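Local atomic coordinates of pentalenene synthase (Streptomyces chartreusis NRRL 3882, PDB entry 6Q4S), a protein that probably converts farnesyl diphosphate, with magnesium as cofactor, into the bicyclic sesquiterpene alcohol 7-epi-alpha-eudesmol by a 1,10-cyclization. Residues R6-P14 against Q302-L313. Sequence-based numbering, arbitrary orientation.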
loop_
_atom_site.group_PDB
_atom_site.type_symbol
_atom_site.label_atom_id
_atom_site.label_comp_id
_atom_site.label_asym_id
_atom_site.label_seq_id
_atom_site.Cartn_x
_atom_site.Cartn_y
_atom_site.Cartn_z
ATOM N N ARG A 6 23.668 2.029 -28.190
ATOM C CA ARG A 6 22.790 3.174 -28.395
ATOM C C ARG A 6 21.448 2.570 -28.744
ATOM O O ARG A 6 21.361 1.450 -29.245
ATOM C CB ARG A 6 23.326 4.102 -29.538
ATOM C CG ARG A 6 24.123 5.335 -29.080
ATOM C CD ARG A 6 24.819 5.171 -27.714
ATOM N NE ARG A 6 25.854 6.170 -27.400
ATOM C CZ ARG A 6 26.643 6.142 -26.309
ATOM N NH1 ARG A 6 26.520 5.197 -25.377
ATOM N NH2 ARG A 6 27.567 7.084 -26.134
ATOM N N PHE A 7 20.381 3.293 -28.459
ATOM C CA PHE A 7 19.051 2.813 -28.866
ATOM C C PHE A 7 18.489 3.967 -29.651
ATOM O O PHE A 7 18.741 5.144 -29.306
ATOM C CB PHE A 7 18.131 2.512 -27.651
ATOM C CG PHE A 7 18.588 1.363 -26.788
ATOM C CD1 PHE A 7 19.542 1.547 -25.815
ATOM C CD2 PHE A 7 18.067 0.092 -26.964
ATOM C CE1 PHE A 7 19.969 0.506 -25.010
ATOM C CE2 PHE A 7 18.495 -0.960 -26.149
ATOM C CZ PHE A 7 19.437 -0.739 -25.182
ATOM N N ASP A 8 17.740 3.668 -30.697
ATOM C CA ASP A 8 16.986 4.724 -31.329
ATOM C C ASP A 8 15.512 4.512 -31.014
ATOM O O ASP A 8 14.853 3.628 -31.568
ATOM C CB ASP A 8 17.281 4.870 -32.826
ATOM C CG ASP A 8 16.827 6.224 -33.348
ATOM O OD1 ASP A 8 17.404 7.282 -32.924
ATOM O OD2 ASP A 8 15.858 6.221 -34.130
ATOM N N LEU A 9 15.025 5.340 -30.089
ATOM C CA LEU A 9 13.679 5.221 -29.555
ATOM C C LEU A 9 12.730 6.020 -30.426
ATOM O O LEU A 9 13.122 7.057 -30.897
ATOM C CB LEU A 9 13.697 5.776 -28.115
ATOM C CG LEU A 9 14.681 5.058 -27.161
ATOM C CD1 LEU A 9 14.667 5.622 -25.728
ATOM C CD2 LEU A 9 14.319 3.572 -27.148
ATOM N N PRO A 10 11.489 5.550 -30.650
ATOM C CA PRO A 10 10.502 6.333 -31.404
ATOM C C PRO A 10 9.673 7.298 -30.534
ATOM O O PRO A 10 8.452 7.259 -30.584
ATOM C CB PRO A 10 9.581 5.235 -31.963
ATOM C CG PRO A 10 9.539 4.245 -30.852
ATOM C CD PRO A 10 10.963 4.207 -30.333
ATOM N N PHE A 11 10.311 8.104 -29.693
ATOM C CA PHE A 11 9.592 9.084 -28.874
ATOM C C PHE A 11 10.284 10.391 -29.123
ATOM O O PHE A 11 11.461 10.409 -29.422
ATOM C CB PHE A 11 9.668 8.758 -27.361
ATOM C CG PHE A 11 9.266 7.362 -27.007
ATOM C CD1 PHE A 11 7.968 6.939 -27.169
ATOM C CD2 PHE A 11 10.194 6.454 -26.494
ATOM C CE1 PHE A 11 7.595 5.635 -26.862
ATOM C CE2 PHE A 11 9.813 5.162 -26.175
ATOM C CZ PHE A 11 8.501 4.753 -26.355
ATOM N N ASP A 12 9.548 11.487 -29.033
ATOM C CA ASP A 12 10.138 12.836 -28.988
ATOM C C ASP A 12 9.496 13.462 -27.752
ATOM O O ASP A 12 8.250 13.471 -27.610
ATOM C CB ASP A 12 9.816 13.620 -30.282
ATOM C CG ASP A 12 10.471 14.986 -30.320
ATOM O OD1 ASP A 12 11.592 15.132 -29.780
ATOM O OD2 ASP A 12 9.873 15.915 -30.911
ATOM N N THR A 13 10.317 13.957 -26.843
ATOM C CA THR A 13 9.806 14.123 -25.485
ATOM C C THR A 13 10.271 15.466 -24.927
ATOM O O THR A 13 11.472 15.774 -24.966
ATOM C CB THR A 13 10.194 12.777 -24.741
ATOM O OG1 THR A 13 9.032 12.044 -24.385
ATOM C CG2 THR A 13 11.164 12.918 -23.701
ATOM N N PRO A 14 9.322 16.295 -24.397
ATOM C CA PRO A 14 9.749 17.594 -23.850
ATOM C C PRO A 14 10.632 17.542 -22.598
ATOM O O PRO A 14 10.673 16.550 -21.877
ATOM C CB PRO A 14 8.423 18.335 -23.587
ATOM C CG PRO A 14 7.330 17.318 -23.672
ATOM C CD PRO A 14 7.847 16.148 -24.461
ATOM N N GLN A 302 6.118 7.356 -21.630
ATOM C CA GLN A 302 7.112 7.764 -22.639
ATOM C C GLN A 302 8.139 8.714 -22.084
ATOM O O GLN A 302 9.352 8.633 -22.377
ATOM C CB GLN A 302 6.420 8.437 -23.811
ATOM C CG GLN A 302 5.341 7.621 -24.498
ATOM C CD GLN A 302 4.591 8.414 -25.612
ATOM O OE1 GLN A 302 4.670 9.633 -25.707
ATOM N NE2 GLN A 302 3.899 7.693 -26.459
ATOM N N HIS A 303 7.696 9.631 -21.239
ATOM C CA HIS A 303 8.645 10.525 -20.631
ATOM C C HIS A 303 9.682 9.768 -19.841
ATOM O O HIS A 303 10.846 10.213 -19.763
ATOM C CB HIS A 303 7.963 11.613 -19.737
ATOM C CG HIS A 303 6.940 12.449 -20.463
ATOM N ND1 HIS A 303 5.818 12.970 -19.849
ATOM C CD2 HIS A 303 6.874 12.845 -21.759
ATOM C CE1 HIS A 303 5.091 13.613 -20.741
ATOM N NE2 HIS A 303 5.699 13.534 -21.912
ATOM N N TRP A 304 9.253 8.668 -19.188
ATOM C CA TRP A 304 10.194 7.923 -18.396
ATOM C C TRP A 304 11.188 7.124 -19.283
ATOM O O TRP A 304 12.396 7.144 -19.043
ATOM C CB TRP A 304 9.478 7.028 -17.370
ATOM C CG TRP A 304 9.616 7.652 -16.092
ATOM C CD1 TRP A 304 8.681 8.487 -15.430
ATOM C CD2 TRP A 304 10.796 7.683 -15.316
ATOM N NE1 TRP A 304 9.233 8.978 -14.288
ATOM C CE2 TRP A 304 10.520 8.513 -14.168
ATOM C CE3 TRP A 304 12.058 7.085 -15.447
ATOM C CZ2 TRP A 304 11.456 8.755 -13.185
ATOM C CZ3 TRP A 304 13.019 7.330 -14.438
ATOM C CH2 TRP A 304 12.687 8.156 -13.306
ATOM N N ILE A 305 10.661 6.368 -20.224
ATOM C CA ILE A 305 11.530 5.559 -21.097
ATOM C C ILE A 305 12.508 6.475 -21.846
ATOM O O ILE A 305 13.739 6.280 -21.749
ATOM C CB ILE A 305 10.729 4.728 -22.114
ATOM C CG1 ILE A 305 9.820 3.748 -21.416
ATOM C CG2 ILE A 305 11.722 4.012 -23.049
ATOM C CD1 ILE A 305 8.780 3.092 -22.326
ATOM N N ASN A 306 11.995 7.558 -22.460
ATOM C CA ASN A 306 12.863 8.435 -23.270
ATOM C C ASN A 306 13.779 9.304 -22.476
ATOM O O ASN A 306 15.017 9.403 -22.770
ATOM C CB ASN A 306 12.059 9.253 -24.218
ATOM C CG ASN A 306 12.891 9.696 -25.433
ATOM O OD1 ASN A 306 13.503 8.874 -26.131
ATOM N ND2 ASN A 306 12.915 10.998 -25.678
ATOM N N GLY A 307 13.234 9.849 -21.386
ATOM C CA GLY A 307 13.982 10.760 -20.563
ATOM C C GLY A 307 15.074 10.085 -19.805
ATOM O O GLY A 307 16.171 10.638 -19.583
ATOM N N ASN A 308 14.775 8.887 -19.317
ATOM C CA ASN A 308 15.815 8.129 -18.637
ATOM C C ASN A 308 16.979 7.847 -19.618
ATOM O O ASN A 308 18.114 8.005 -19.268
ATOM C CB ASN A 308 15.306 6.794 -18.063
ATOM C CG ASN A 308 16.419 6.042 -17.303
ATOM O OD1 ASN A 308 16.898 6.478 -16.263
ATOM N ND2 ASN A 308 16.895 4.989 -17.895
ATOM N N TYR A 309 16.646 7.437 -20.819
ATOM C CA TYR A 309 17.673 7.142 -21.831
ATOM C C TYR A 309 18.566 8.357 -22.115
ATOM O O TYR A 309 19.848 8.313 -21.957
ATOM C CB TYR A 309 17.006 6.650 -23.126
ATOM C CG TYR A 309 18.013 6.445 -24.229
ATOM C CD1 TYR A 309 19.137 5.619 -24.036
ATOM C CD2 TYR A 309 17.903 7.125 -25.442
ATOM C CE1 TYR A 309 20.082 5.453 -25.035
ATOM C CE2 TYR A 309 18.852 6.947 -26.450
ATOM C CZ TYR A 309 19.934 6.113 -26.232
ATOM O OH TYR A 309 20.886 5.939 -27.213
ATOM N N GLU A 310 17.901 9.475 -22.413
ATOM C CA GLU A 310 18.629 10.717 -22.772
ATOM C C GLU A 310 19.394 11.206 -21.631
ATOM O O GLU A 310 20.472 11.746 -21.830
ATOM C CB GLU A 310 17.710 11.818 -23.345
ATOM C CG GLU A 310 16.726 11.323 -24.403
ATOM C CD GLU A 310 17.194 11.602 -25.817
ATOM O OE1 GLU A 310 18.422 11.443 -26.014
ATOM O OE2 GLU A 310 16.344 11.977 -26.696
ATOM N N TRP A 311 18.906 11.030 -20.398
ATOM C CA TRP A 311 19.760 11.405 -19.233
ATOM C C TRP A 311 21.036 10.485 -19.080
ATOM O O TRP A 311 22.127 10.925 -18.684
ATOM C CB TRP A 311 18.908 11.344 -17.926
ATOM C CG TRP A 311 19.658 11.425 -16.675
ATOM C CD1 TRP A 311 20.282 12.483 -16.205
ATOM C CD2 TRP A 311 19.823 10.383 -15.692
ATOM N NE1 TRP A 311 20.872 12.196 -14.995
ATOM C CE2 TRP A 311 20.594 10.914 -14.656
ATOM C CE3 TRP A 311 19.384 9.050 -15.596
ATOM C CZ2 TRP A 311 20.956 10.183 -13.535
ATOM C CZ3 TRP A 311 19.725 8.332 -14.483
ATOM C CH2 TRP A 311 20.522 8.894 -13.465
ATOM N N ALA A 312 20.855 9.199 -19.323
ATOM C CA ALA A 312 21.937 8.209 -19.168
ATOM C C ALA A 312 23.115 8.521 -20.123
ATOM O O ALA A 312 24.257 8.533 -19.685
ATOM C CB ALA A 312 21.397 6.806 -19.392
ATOM N N LEU A 313 22.810 8.854 -21.371
ATOM C CA LEU A 313 23.791 9.365 -22.355
ATOM C C LEU A 313 24.761 10.438 -21.849
ATOM O O LEU A 313 25.944 10.388 -22.151
ATOM C CB LEU A 313 23.078 9.916 -23.585
ATOM C CG LEU A 313 22.326 8.903 -24.435
ATOM C CD1 LEU A 313 21.626 9.632 -25.574
ATOM C CD2 LEU A 313 23.259 7.814 -24.977
HETATM O O HOH W 1 14.131 14.095 -25.442
#
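Phe7 N donates a hydrogen bond to Tyr309 OH, 3.0 Å long and nearly straight (171°). With its CG anti to the backbone N (chi1 175°), the tyrosine reaches across to the incoming chain, and Leu313 CG and Phe7 CB lie off-centre over opposite faces of its ring. Leu9 CD1 comes within 3.6 Å of Tyr309 CD2, while the same methyl sits 3.5 Å from Asn306 OD1. A leucine in place of Tyr309 would probably leave the Phe7 amide without its hydroxyl acceptor and open a gap between Phe7 CB and Leu313 CG. Further along, the Phe11 ring spans one helical turn, with CD1 3.8 Å from Gln302 CG and CE2 equally near Ile305 CG2. Thr13 follows, its methyl CG2 against Asn306 ND2 and its OG1 at the edge of the His303 ring, in plane, 3.5 Å from His303 CD2. The extended N-terminal segment thus runs antiparallel along helix 288-313, the last modelled helix of this all-helical class I terpene synthase fold. A water donates to Thr13 O and, weakly, to Glu310 OE2. Helix 252-284 meets Leu9 through Leu267 and Phe11 through Gln274; Met222 of helix 206-228 touches both Phe7 and Tyr309.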